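Side-chain contacts in hypothetical protein AF1531 (Archaeoglobus fulgidus, PDB 2I5H), which is of unknown function but may bind nucleic acid through a probable helix-hairpin-helix region: residues Gln46-Gly49 against Thr54-Glu57; Lys62-Leu67 against Arg79-Lys84; Thr100-Val105 against Arg180-Ile185; His132-Leu137 against Glu150-Arg155. All coordinates share one frame; numbering follows the deposited sequence.

The four contacts run from a beta part to a helical part of one chain. Contacts 1, 2 and 3 follow in series, and contact 4 falls between the two segments of contact 3. Contacts 1 and 2 belong to the same five-stranded antiparallel sheet, their centres 14 Å apart, the first in a central hairpin and the second beside edge strand 82-88. Contact 3 packs helix 173-186 on helix 96-111 and touches contact 1, with Val-48 against Val-105 and Leu-55 against Ile-185. It meets contact 4 where Arg-180 touches Leu-136 and Leu-137. Contacts 2 and 4 lie on opposite sides of the chain's centre, their centres 42 Å apart. Contact 3 thus joins the sheet to a probable helix-hairpin-helix region.

Contact 1 (Gln46-Gly49 against Thr54-Glu57); sequences QVVG and TLLE
Val-47 and Leu-56 form the middle pair of an antiparallel beta hairpin, strands 44-49 and 55-60, in a five-stranded antiparallel sheet. Two straight backbone bonds bind them: Val-47 N gives to Leu-56 O at 2.8 Å, and Leu-56 N returns the bond to Val-47 O at 2.9 Å. A third, Gly-49 N to Thr-54 O at 2.8 Å, holds the end next to the turn. On the face shared by Val-47 and Leu-56, CG2 of the valine lies 3.9 Å from CB of the leucine.

The other face shows how a sheet can combine polar and apolar pairs. In the non-hydrogen-bonded pair Gln-46 and Glu-57, NE2 of the amide meets OE1 of the carboxylate at 3.1 Å, with a nearly straight N-H...O angle of 175°. The two flat groups are close to coplanar, 27° apart. Glu-57 reaches this place with CG anti to its backbone N (chi1 -178°). The same NE2 also serves Asp-93 O, while OE1 of Gln-46 accepts from Thr-95 N, which fixes the amide's rotation. A leucine in place of Gln-46 would probably leave Thr-95 N and Asp-93 O without this partner and take one of the bonds from Glu-57 OE1.

Further along, Val-48 CG2 touches Leu-55 CD2 at 4.0 Å. His-31 and Arg-87 bind Glu-57 as well. Strand 20-27 flanks 44-49 on the side away from 55-60, strand 82-88 flanks 55-60, and helix 96-111 lies over Gln-46, Val-48 and Leu-55.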
loop_
_atom_site.group_PDB
_atom_site.type_symbol
_atom_site.label_atom_id
_atom_site.label_comp_id
_atom_site.label_asym_id
_atom_site.label_seq_id
_atom_site.Cartn_x
_atom_site.Cartn_y
_atom_site.Cartn_z
ATOM N N GLN A 46 -4.642 -9.324 -9.119
ATOM C CA GLN A 46 -3.633 -9.171 -8.091
ATOM C C GLN A 46 -4.120 -7.954 -7.323
ATOM O O GLN A 46 -4.459 -6.926 -7.916
ATOM C CB GLN A 46 -2.245 -8.956 -8.694
ATOM C CG GLN A 46 -1.760 -10.166 -9.471
ATOM C CD GLN A 46 -0.293 -10.082 -9.834
ATOM O OE1 GLN A 46 0.230 -8.998 -10.092
ATOM N NE2 GLN A 46 0.375 -11.230 -9.870
ATOM N N VAL A 47 -4.189 -8.081 -6.004
ATOM C CA VAL A 47 -4.690 -6.999 -5.178
ATOM C C VAL A 47 -3.769 -6.663 -4.017
ATOM O O VAL A 47 -2.877 -7.437 -3.668
ATOM C CB VAL A 47 -6.092 -7.351 -4.622
ATOM C CG1 VAL A 47 -7.031 -7.694 -5.765
ATOM C CG2 VAL A 47 -5.999 -8.533 -3.642
ATOM N N VAL A 48 -3.983 -5.490 -3.432
ATOM C CA VAL A 48 -3.197 -5.063 -2.286
ATOM C C VAL A 48 -4.170 -4.744 -1.151
ATOM O O VAL A 48 -5.123 -3.985 -1.340
ATOM C CB VAL A 48 -2.296 -3.830 -2.630
ATOM C CG1 VAL A 48 -3.136 -2.649 -3.130
ATOM C CG2 VAL A 48 -1.488 -3.426 -1.408
ATOM N N GLY A 49 -3.951 -5.367 0.006
ATOM C CA GLY A 49 -4.812 -5.148 1.164
ATOM C C GLY A 49 -4.775 -3.716 1.672
ATOM O O GLY A 49 -3.708 -3.108 1.743
ATOM N N THR A 54 -1.004 -6.135 2.171
ATOM C CA THR A 54 -0.659 -7.506 1.824
ATOM C C THR A 54 -0.928 -7.698 0.333
ATOM O O THR A 54 -1.971 -7.276 -0.162
ATOM C CB THR A 54 -1.534 -8.497 2.609
ATOM O OG1 THR A 54 -1.432 -8.205 4.009
ATOM C CG2 THR A 54 -1.084 -9.933 2.353
ATOM N N LEU A 55 0.011 -8.309 -0.381
ATOM C CA LEU A 55 -0.175 -8.560 -1.809
ATOM C C LEU A 55 -0.785 -9.943 -1.972
ATOM O O LEU A 55 -0.252 -10.936 -1.459
ATOM C CB LEU A 55 1.157 -8.510 -2.559
ATOM C CG LEU A 55 1.953 -7.205 -2.478
ATOM C CD1 LEU A 55 3.217 -7.351 -3.331
ATOM C CD2 LEU A 55 1.118 -6.038 -2.980
ATOM N N LEU A 56 -1.894 -10.010 -2.701
ATOM C CA LEU A 56 -2.590 -11.272 -2.904
ATOM C C LEU A 56 -3.012 -11.502 -4.343
ATOM O O LEU A 56 -3.269 -10.561 -5.095
ATOM C CB LEU A 56 -3.864 -11.311 -2.033
ATOM C CG LEU A 56 -3.734 -11.164 -0.512
ATOM C CD1 LEU A 56 -5.104 -10.919 0.125
ATOM C CD2 LEU A 56 -3.107 -12.416 0.056
ATOM N N GLU A 57 -3.076 -12.773 -4.722
ATOM C CA GLU A 57 -3.562 -13.134 -6.037
ATOM C C GLU A 57 -4.872 -13.851 -5.705
ATOM O O GLU A 57 -4.902 -14.727 -4.835
ATOM C CB GLU A 57 -2.592 -14.076 -6.742
ATOM C CG GLU A 57 -3.028 -14.444 -8.141
ATOM C CD GLU A 57 -1.858 -14.835 -9.030
ATOM O OE1 GLU A 57 -1.027 -13.957 -9.362
ATOM O OE2 GLU A 57 -1.771 -16.019 -9.387
#

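Contact 2 (Lys62-Leu67 against Arg79-Lys84); sequences KGKQPL and RDVVYK
Pro-66 and Val-81 make the apolar centre of a contact at the border of the five-stranded antiparallel sheet, where the loop between strands 55-60 and 71-73 folds against the chain entering edge strand 82-88. CG of the proline ring lies 3.7 Å from CG1 of the valine, and the two side chains run past one another, pointing contrary ways. Val-81 offers that methyl because CG1 stands anti to its backbone N (chi1 177°). Pro-66 is buried and also rests on Ile-60, so the loop is laid back upon the strand it has just left.

The second kind of approach is between a lysine's aliphatic part and a carbonyl. Lys-64 bends at its second torsion (chi2 -57°), which brings CE within 3.2 Å of Asp-80 O. Its NZ stays 4.0 Å from that oxygen, and no hydrogen bond joins the two segments. Electrostatics add little that is specific: Lys-64 NZ and Asp-80 OD1 are 6.9 Å apart, at most a long-range attraction. Lys-64 is exposed and touches a crystal neighbour, so the lattice may influence its pose.

Polar order is instead found within 79-84 and between strands. Backbone bonds tie Val-81 to Arg-61 and Tyr-83 to Ser-59, setting this chain beside strand 55-60. The extended side chain of Arg-79 uses NE for Gly-75 O and NH1 for Tyr-83 O, the latter at 3.1 Å, with the tyrosine oxygen close to the guanidinium plane, only 8° out of it.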
loop_
_atom_site.group_PDB
_atom_site.type_symbol
_atom_site.label_atom_id
_atom_site.label_comp_id
_atom_site.label_asym_id
_atom_site.label_seq_id
_atom_site.Cartn_x
_atom_site.Cartn_y
_atom_site.Cartn_z
ATOM N N LYS A 62 -17.386 -15.347 -12.113
ATOM C CA LYS A 62 -17.853 -15.202 -13.488
ATOM C C LYS A 62 -18.669 -13.924 -13.682
ATOM O O LYS A 62 -19.370 -13.478 -12.778
ATOM C CB LYS A 62 -18.710 -16.409 -13.884
ATOM C CG LYS A 62 -17.988 -17.733 -13.797
ATOM C CD LYS A 62 -18.856 -18.873 -14.307
ATOM C CE LYS A 62 -18.105 -20.194 -14.232
ATOM N NZ LYS A 62 -16.835 -20.121 -15.015
ATOM N N GLY A 63 -18.544 -13.330 -14.866
ATOM C CA GLY A 63 -19.300 -12.134 -15.189
ATOM C C GLY A 63 -18.812 -10.841 -14.580
ATOM O O GLY A 63 -19.467 -9.809 -14.716
ATOM N N LYS A 64 -17.673 -10.878 -13.901
ATOM C CA LYS A 64 -17.147 -9.666 -13.296
ATOM C C LYS A 64 -15.958 -9.178 -14.100
ATOM O O LYS A 64 -15.201 -9.975 -14.638
ATOM C CB LYS A 64 -16.722 -9.919 -11.844
ATOM C CG LYS A 64 -17.844 -10.426 -10.937
ATOM C CD LYS A 64 -19.027 -9.469 -10.917
ATOM C CE LYS A 64 -20.153 -10.013 -10.040
ATOM N NZ LYS A 64 -21.351 -9.131 -10.070
ATOM N N GLN A 65 -15.809 -7.863 -14.180
ATOM C CA GLN A 65 -14.706 -7.249 -14.902
ATOM C C GLN A 65 -14.142 -6.139 -14.019
ATOM O O GLN A 65 -14.371 -4.954 -14.260
ATOM C CB GLN A 65 -15.211 -6.691 -16.232
ATOM C CG GLN A 65 -15.709 -7.776 -17.175
ATOM C CD GLN A 65 -16.829 -7.298 -18.067
ATOM O OE1 GLN A 65 -17.910 -6.948 -17.589
ATOM N NE2 GLN A 65 -16.581 -7.277 -19.371
ATOM N N PRO A 66 -13.400 -6.522 -12.970
ATOM C CA PRO A 66 -12.788 -5.588 -12.020
ATOM C C PRO A 66 -11.884 -4.577 -12.686
ATOM O O PRO A 66 -11.176 -4.898 -13.641
ATOM C CB PRO A 66 -12.005 -6.504 -11.083
ATOM C CG PRO A 66 -12.747 -7.804 -11.177
ATOM C CD PRO A 66 -13.035 -7.909 -12.635
ATOM N N LEU A 67 -11.906 -3.358 -12.155
ATOM C CA LEU A 67 -11.097 -2.262 -12.671
ATOM C C LEU A 67 -9.969 -1.945 -11.700
ATOM O O LEU A 67 -10.105 -2.163 -10.503
ATOM C CB LEU A 67 -11.963 -1.009 -12.823
ATOM C CG LEU A 67 -13.222 -1.175 -13.673
ATOM C CD1 LEU A 67 -14.161 0.011 -13.475
ATOM C CD2 LEU A 67 -12.809 -1.322 -15.129
ATOM N N ARG A 79 -18.830 -12.843 -0.880
ATOM C CA ARG A 79 -17.979 -11.956 -1.681
ATOM C C ARG A 79 -18.655 -11.723 -3.022
ATOM O O ARG A 79 -18.946 -12.676 -3.744
ATOM C CB ARG A 79 -16.608 -12.601 -1.926
ATOM C CG ARG A 79 -15.789 -12.838 -0.669
ATOM C CD ARG A 79 -14.563 -13.700 -0.971
ATOM N NE ARG A 79 -13.776 -13.971 0.229
ATOM C CZ ARG A 79 -12.870 -14.939 0.330
ATOM N NH1 ARG A 79 -12.622 -15.740 -0.699
ATOM N NH2 ARG A 79 -12.226 -15.124 1.476
ATOM N N ASP A 80 -18.883 -10.462 -3.361
ATOM C CA ASP A 80 -19.558 -10.119 -4.606
ATOM C C ASP A 80 -18.694 -10.196 -5.859
ATOM O O ASP A 80 -19.217 -10.401 -6.955
ATOM C CB ASP A 80 -20.143 -8.705 -4.521
ATOM C CG ASP A 80 -21.148 -8.551 -3.399
ATOM O OD1 ASP A 80 -22.026 -9.427 -3.257
ATOM O OD2 ASP A 80 -21.068 -7.541 -2.669
ATOM N N VAL A 81 -17.381 -10.041 -5.703
ATOM C CA VAL A 81 -16.496 -10.041 -6.866
ATOM C C VAL A 81 -15.392 -11.095 -6.818
ATOM O O VAL A 81 -15.178 -11.822 -7.792
ATOM C CB VAL A 81 -15.870 -8.635 -7.050
ATOM C CG1 VAL A 81 -14.880 -8.632 -8.212
ATOM C CG2 VAL A 81 -16.976 -7.617 -7.313
ATOM N N VAL A 82 -14.694 -11.174 -5.691
ATOM C CA VAL A 82 -13.627 -12.155 -5.533
ATOM C C VAL A 82 -14.214 -13.549 -5.330
ATOM O O VAL A 82 -15.231 -13.713 -4.650
ATOM C CB VAL A 82 -12.722 -11.793 -4.324
ATOM C CG1 VAL A 82 -11.757 -12.941 -4.008
ATOM C CG2 VAL A 82 -11.951 -10.522 -4.626
ATOM N N TYR A 83 -13.598 -14.556 -5.940
ATOM C CA TYR A 83 -14.065 -15.917 -5.752
ATOM C C TYR A 83 -13.240 -16.490 -4.608
ATOM O O TYR A 83 -13.707 -16.541 -3.474
ATOM C CB TYR A 83 -13.902 -16.740 -7.038
ATOM C CG TYR A 83 -14.343 -18.188 -6.927
ATOM C CD1 TYR A 83 -15.413 -18.565 -6.104
ATOM C CD2 TYR A 83 -13.704 -19.181 -7.662
ATOM C CE1 TYR A 83 -15.822 -19.902 -6.021
ATOM C CE2 TYR A 83 -14.102 -20.508 -7.589
ATOM C CZ TYR A 83 -15.160 -20.864 -6.765
ATOM O OH TYR A 83 -15.526 -22.187 -6.690
ATOM N N LYS A 84 -11.995 -16.875 -4.889
ATOM C CA LYS A 84 -11.131 -17.440 -3.861
ATOM C C LYS A 84 -9.785 -16.718 -3.764
ATOM O O LYS A 84 -9.306 -16.138 -4.743
ATOM C CB LYS A 84 -10.870 -18.918 -4.171
ATOM C CG LYS A 84 -12.119 -19.789 -4.254
ATOM C CD LYS A 84 -12.824 -19.864 -2.908
ATOM C CE LYS A 84 -14.009 -20.815 -2.963
ATOM N NZ LYS A 84 -14.667 -20.953 -1.635
#

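Contact 3 (Thr100-Val105 against Arg180-Ile185); sequences TELPYV and RIIYEI
Ile-182 extends its longer branch onto Pro-103, joining helix 173-186 to helix 96-111. With CG1 beside the backbone N (chi1 -73°) and CD1 fully extended beyond it (chi2 180°), the isoleucine carries its terminal methyl to 3.7 Å from Pro-103 CB. The same CD1 lies 3.9 Å from Pro-103 CA, so the methyl spans the CA-CB edge of the ring. Pro-103 sits at a kink in helix 96-111: its nitrogen has no hydrogen to give to the preceding turn.

Leu-102 supplies a second, looser touch. Its CG swings anti to the backbone N (chi1 -173°), and CD2 then comes within 4.4 Å of Ile-182 CG1, so Ile-182 meets two consecutive residues of the facing helix. Ile-182 also rests on Ile-106, one turn on from Leu-102, while Leu-102 and Ile-185 both reach Leu-55 of the sheet.

Within helix 173-186, Arg-180 and Glu-184 form a salt bridge one turn apart, NE to OE2 at 2.8 Å, through the anti lone pair of the carboxylate.

No hydrogen bond or charge pair links the two segments. Their association rests on a few apolar carbon contacts, so it probably owes more to the exclusion of water than to directed bonds.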
loop_
_atom_site.group_PDB
_atom_site.type_symbol
_atom_site.label_atom_id
_atom_site.label_comp_id
_atom_site.label_asym_id
_atom_site.label_seq_id
_atom_site.Cartn_x
_atom_site.Cartn_y
_atom_site.Cartn_z
ATOM N N THR A 100 3.457 -1.282 -11.797
ATOM C CA THR A 100 3.295 0.115 -12.181
ATOM C C THR A 100 2.179 0.779 -11.379
ATOM O O THR A 100 2.308 1.924 -10.957
ATOM C CB THR A 100 2.952 0.261 -13.672
ATOM O OG1 THR A 100 3.964 -0.370 -14.459
ATOM C CG2 THR A 100 2.861 1.737 -14.053
ATOM N N GLU A 101 1.090 0.047 -11.161
ATOM C CA GLU A 101 -0.049 0.590 -10.434
ATOM C C GLU A 101 0.116 0.641 -8.921
ATOM O O GLU A 101 -0.504 1.472 -8.269
ATOM C CB GLU A 101 -1.322 -0.206 -10.759
ATOM C CG GLU A 101 -1.775 -0.158 -12.214
ATOM C CD GLU A 101 -2.096 1.248 -12.703
ATOM O OE1 GLU A 101 -2.472 2.108 -11.883
ATOM O OE2 GLU A 101 -1.986 1.488 -13.923
ATOM N N LEU A 102 0.951 -0.232 -8.366
ATOM C CA LEU A 102 1.125 -0.296 -6.916
ATOM C C LEU A 102 1.273 1.044 -6.196
ATOM O O LEU A 102 0.506 1.338 -5.280
ATOM C CB LEU A 102 2.301 -1.217 -6.551
ATOM C CG LEU A 102 2.485 -1.515 -5.050
ATOM C CD1 LEU A 102 1.230 -2.190 -4.484
ATOM C CD2 LEU A 102 3.700 -2.408 -4.852
ATOM N N PRO A 103 2.245 1.884 -6.597
ATOM C CA PRO A 103 2.381 3.163 -5.891
ATOM C C PRO A 103 1.140 4.059 -5.941
ATOM O O PRO A 103 0.827 4.738 -4.963
ATOM C CB PRO A 103 3.611 3.801 -6.552
ATOM C CG PRO A 103 3.589 3.226 -7.937
ATOM C CD PRO A 103 3.224 1.777 -7.693
ATOM N N TYR A 104 0.439 4.058 -7.073
ATOM C CA TYR A 104 -0.764 4.873 -7.227
ATOM C C TYR A 104 -1.908 4.359 -6.369
ATOM O O TYR A 104 -2.668 5.144 -5.799
ATOM C CB TYR A 104 -1.204 4.900 -8.693
ATOM C CG TYR A 104 -0.206 5.578 -9.596
ATOM C CD1 TYR A 104 -0.021 6.958 -9.546
ATOM C CD2 TYR A 104 0.587 4.837 -10.468
ATOM C CE1 TYR A 104 0.937 7.583 -10.345
ATOM C CE2 TYR A 104 1.544 5.447 -11.268
ATOM C CZ TYR A 104 1.714 6.824 -11.199
ATOM O OH TYR A 104 2.663 7.429 -11.988
ATOM N N VAL A 105 -2.035 3.040 -6.282
ATOM C CA VAL A 105 -3.091 2.429 -5.488
ATOM C C VAL A 105 -2.820 2.618 -3.990
ATOM O O VAL A 105 -3.732 2.929 -3.225
ATOM C CB VAL A 105 -3.236 0.928 -5.842
ATOM C CG1 VAL A 105 -4.272 0.264 -4.955
ATOM C CG2 VAL A 105 -3.650 0.791 -7.306
ATOM N N ARG A 180 7.808 4.343 1.909
ATOM C CA ARG A 180 8.111 3.443 3.016
ATOM C C ARG A 180 7.354 2.129 2.873
ATOM O O ARG A 180 7.927 1.055 3.040
ATOM C CB ARG A 180 7.771 4.095 4.362
ATOM C CG ARG A 180 8.042 3.196 5.570
ATOM C CD ARG A 180 9.508 2.776 5.645
ATOM N NE ARG A 180 9.731 1.735 6.647
ATOM C CZ ARG A 180 10.920 1.222 6.944
ATOM N NH1 ARG A 180 12.007 1.651 6.320
ATOM N NH2 ARG A 180 11.024 0.266 7.857
ATOM N N ILE A 181 6.066 2.209 2.555
ATOM C CA ILE A 181 5.269 0.996 2.391
ATOM C C ILE A 181 5.861 0.100 1.305
ATOM O O ILE A 181 6.038 -1.102 1.503
ATOM C CB ILE A 181 3.802 1.340 2.055
ATOM C CG1 ILE A 181 3.164 2.047 3.257
ATOM C CG2 ILE A 181 3.028 0.072 1.706
ATOM C CD1 ILE A 181 1.771 2.592 2.994
ATOM N N ILE A 182 6.179 0.684 0.159
ATOM C CA ILE A 182 6.764 -0.090 -0.925
ATOM C C ILE A 182 8.092 -0.694 -0.476
ATOM O O ILE A 182 8.406 -1.836 -0.808
ATOM C CB ILE A 182 6.964 0.788 -2.178
ATOM C CG1 ILE A 182 5.598 1.063 -2.818
ATOM C CG2 ILE A 182 7.907 0.109 -3.159
ATOM C CD1 ILE A 182 5.643 1.922 -4.055
ATOM N N TYR A 183 8.866 0.065 0.297
ATOM C CA TYR A 183 10.146 -0.438 0.779
ATOM C C TYR A 183 9.942 -1.687 1.632
ATOM O O TYR A 183 10.651 -2.679 1.476
ATOM C CB TYR A 183 10.872 0.625 1.608
ATOM C CG TYR A 183 12.196 0.136 2.148
ATOM C CD1 TYR A 183 13.319 0.055 1.326
ATOM C CD2 TYR A 183 12.315 -0.294 3.468
ATOM C CE1 TYR A 183 14.530 -0.445 1.807
ATOM C CE2 TYR A 183 13.520 -0.795 3.958
ATOM C CZ TYR A 183 14.620 -0.867 3.124
ATOM O OH TYR A 183 15.812 -1.362 3.607
ATOM N N GLU A 184 8.967 -1.634 2.531
ATOM C CA GLU A 184 8.682 -2.760 3.413
ATOM C C GLU A 184 8.181 -3.970 2.631
ATOM O O GLU A 184 8.566 -5.105 2.912
ATOM C CB GLU A 184 7.668 -2.341 4.481
ATOM C CG GLU A 184 8.246 -1.338 5.488
ATOM C CD GLU A 184 7.246 -0.868 6.530
ATOM O OE1 GLU A 184 6.168 -1.484 6.656
ATOM O OE2 GLU A 184 7.547 0.121 7.240
ATOM N N ILE A 185 7.334 -3.726 1.640
ATOM C CA ILE A 185 6.812 -4.810 0.818
ATOM C C ILE A 185 7.953 -5.519 0.089
ATOM O O ILE A 185 7.955 -6.742 -0.043
ATOM C CB ILE A 185 5.800 -4.278 -0.216
ATOM C CG1 ILE A 185 4.536 -3.806 0.508
ATOM C CG2 ILE A 185 5.490 -5.356 -1.254
ATOM C CD1 ILE A 185 3.475 -3.230 -0.406
#

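Contact 4 (His132-Leu137 against Glu150-Arg155); sequences HQLELL and EERKKR
Leu-134 sets its methyl CD1 against the edge of the Arg-152 guanidinium, 3.8 Å from NH2 and near the plane of that group. The pair spans what is probably a helix-hairpin-helix motif, with 133-136, helical in backbone angles, as its short first arm, and Arg-152 near the far end of the second helix, 142-154. Their CA atoms are 12.3 Å apart, so the arginine must reach far. It leaves the helix extended and bends at its third torsion (chi3 -55°), which places NH2 beside Leu-134 CD1.

His-132 approaches the same nitrogen obliquely, with CE1 4.4 Å from Arg-152 NH2. The polar partner of NH2 is Asp-125, in a salt bridge, and both His-132 and Leu-134 also touch Asp-125. An aspartate, an arginine, a ring and a methyl therefore gather at one point, while Ile-148 and Phe-120 also touch Leu-134.

Bonds inside 132-137 hold the imidazole and the turn in place. Glu-135 OE2 accepts from His-132 N at 2.9 Å, the N-H coming in well off the carboxylate plane, and Glu-135 OE1 pairs with Lys-142 at the start of the second helix. The histidine's ND1 serves as acceptor, which would suit a neutral ring beside the arginine: Leu-134 N gives to it at 3.3 Å, nearly straight at 171° and in the ring plane.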
loop_
_atom_site.group_PDB
_atom_site.type_symbol
_atom_site.label_atom_id
_atom_site.label_comp_id
_atom_site.label_asym_id
_atom_site.label_seq_id
_atom_site.Cartn_x
_atom_site.Cartn_y
_atom_site.Cartn_z
ATOM N N HIS A 132 15.679 7.966 14.527
ATOM C CA HIS A 132 14.292 8.325 14.789
ATOM C C HIS A 132 13.403 7.684 13.728
ATOM O O HIS A 132 13.823 7.502 12.586
ATOM C CB HIS A 132 14.131 9.844 14.770
ATOM C CG HIS A 132 12.888 10.325 15.449
ATOM N ND1 HIS A 132 11.625 10.072 14.960
ATOM C CD2 HIS A 132 12.715 11.023 16.598
ATOM C CE1 HIS A 132 10.728 10.591 15.777
ATOM N NE2 HIS A 132 11.362 11.173 16.780
ATOM N N GLN A 133 12.177 7.339 14.107
ATOM C CA GLN A 133 11.250 6.703 13.176
ATOM C C GLN A 133 11.033 7.487 11.885
ATOM O O GLN A 133 10.911 6.894 10.813
ATOM C CB GLN A 133 9.900 6.455 13.849
ATOM C CG GLN A 133 9.941 5.423 14.958
ATOM C CD GLN A 133 8.557 4.974 15.377
ATOM O OE1 GLN A 133 7.689 5.793 15.668
ATOM N NE2 GLN A 133 8.346 3.664 15.413
ATOM N N LEU A 134 10.980 8.812 11.981
ATOM C CA LEU A 134 10.780 9.641 10.796
ATOM C C LEU A 134 11.865 9.380 9.764
ATOM O O LEU A 134 11.646 9.539 8.562
ATOM C CB LEU A 134 10.789 11.127 11.166
ATOM C CG LEU A 134 9.621 11.625 12.014
ATOM C CD1 LEU A 134 9.776 13.118 12.274
ATOM C CD2 LEU A 134 8.306 11.334 11.304
ATOM N N GLU A 135 13.040 8.983 10.239
ATOM C CA GLU A 135 14.156 8.704 9.351
ATOM C C GLU A 135 13.941 7.400 8.596
ATOM O O GLU A 135 14.628 7.125 7.618
ATOM C CB GLU A 135 15.459 8.646 10.147
ATOM C CG GLU A 135 15.790 9.947 10.861
ATOM C CD GLU A 135 17.063 9.855 11.678
ATOM O OE1 GLU A 135 18.148 9.695 11.081
ATOM O OE2 GLU A 135 16.973 9.940 12.919
ATOM N N LEU A 136 12.988 6.593 9.052
ATOM C CA LEU A 136 12.692 5.332 8.376
ATOM C C LEU A 136 12.030 5.644 7.038
ATOM O O LEU A 136 12.068 4.840 6.106
ATOM C CB LEU A 136 11.757 4.468 9.227
ATOM C CG LEU A 136 12.343 3.902 10.524
ATOM C CD1 LEU A 136 11.258 3.184 11.307
ATOM C CD2 LEU A 136 13.491 2.958 10.198
ATOM N N LEU A 137 11.426 6.825 6.953
ATOM C CA LEU A 137 10.759 7.256 5.731
ATOM C C LEU A 137 11.770 7.664 4.668
ATOM O O LEU A 137 12.549 8.598 4.863
ATOM C CB LEU A 137 9.831 8.433 6.026
ATOM C CG LEU A 137 8.752 8.186 7.080
ATOM C CD1 LEU A 137 7.944 9.456 7.280
ATOM C CD2 LEU A 137 7.853 7.035 6.643
ATOM N N GLU A 150 10.225 20.086 14.920
ATOM C CA GLU A 150 10.162 21.493 15.302
ATOM C C GLU A 150 8.768 22.071 15.083
ATOM O O GLU A 150 8.289 22.878 15.880
ATOM C CB GLU A 150 11.187 22.292 14.505
ATOM N N GLU A 151 8.120 21.658 13.999
ATOM C CA GLU A 151 6.784 22.144 13.680
ATOM C C GLU A 151 5.727 21.439 14.520
ATOM O O GLU A 151 4.723 22.042 14.901
ATOM C CB GLU A 151 6.497 21.939 12.200
ATOM N N ARG A 152 5.958 20.163 14.810
ATOM C CA ARG A 152 5.018 19.379 15.601
ATOM C C ARG A 152 4.761 20.013 16.967
ATOM O O ARG A 152 3.644 19.969 17.480
ATOM C CB ARG A 152 5.552 17.960 15.800
ATOM C CG ARG A 152 4.584 17.034 16.515
ATOM C CD ARG A 152 5.302 15.813 17.058
ATOM N NE ARG A 152 6.040 15.096 16.024
ATOM C CZ ARG A 152 6.842 14.063 16.263
ATOM N NH1 ARG A 152 7.012 13.626 17.505
ATOM N NH2 ARG A 152 7.470 13.462 15.260
ATOM N N LYS A 153 5.803 20.596 17.551
ATOM C CA LYS A 153 5.700 21.233 18.862
ATOM C C LYS A 153 4.568 22.253 18.899
ATOM O O LYS A 153 3.643 22.135 19.704
ATOM C CB LYS A 153 7.020 21.919 19.214
ATOM C CG LYS A 153 8.236 21.047 18.962
ATOM C CD LYS A 153 8.217 19.791 19.818
ATOM C CE LYS A 153 9.051 19.977 21.070
ATOM N NZ LYS A 153 10.499 20.033 20.729
ATOM N N LYS A 154 4.651 23.251 18.025
ATOM C CA LYS A 154 3.638 24.297 17.948
ATOM C C LYS A 154 2.241 23.701 18.090
ATOM O O LYS A 154 1.615 23.798 19.145
ATOM C CB LYS A 154 3.732 25.029 16.611
ATOM C CG LYS A 154 5.097 25.619 16.295
ATOM C CD LYS A 154 5.052 26.305 14.943
ATOM C CE LYS A 154 6.403 26.861 14.547
ATOM N NZ LYS A 154 6.350 27.362 13.143
ATOM N N ARG A 155 1.765 23.082 17.015
ATOM C CA ARG A 155 0.447 22.462 16.997
ATOM C C ARG A 155 0.501 21.180 16.172
ATOM O O ARG A 155 1.107 21.147 15.102
ATOM C CB ARG A 155 -0.573 23.425 16.400
#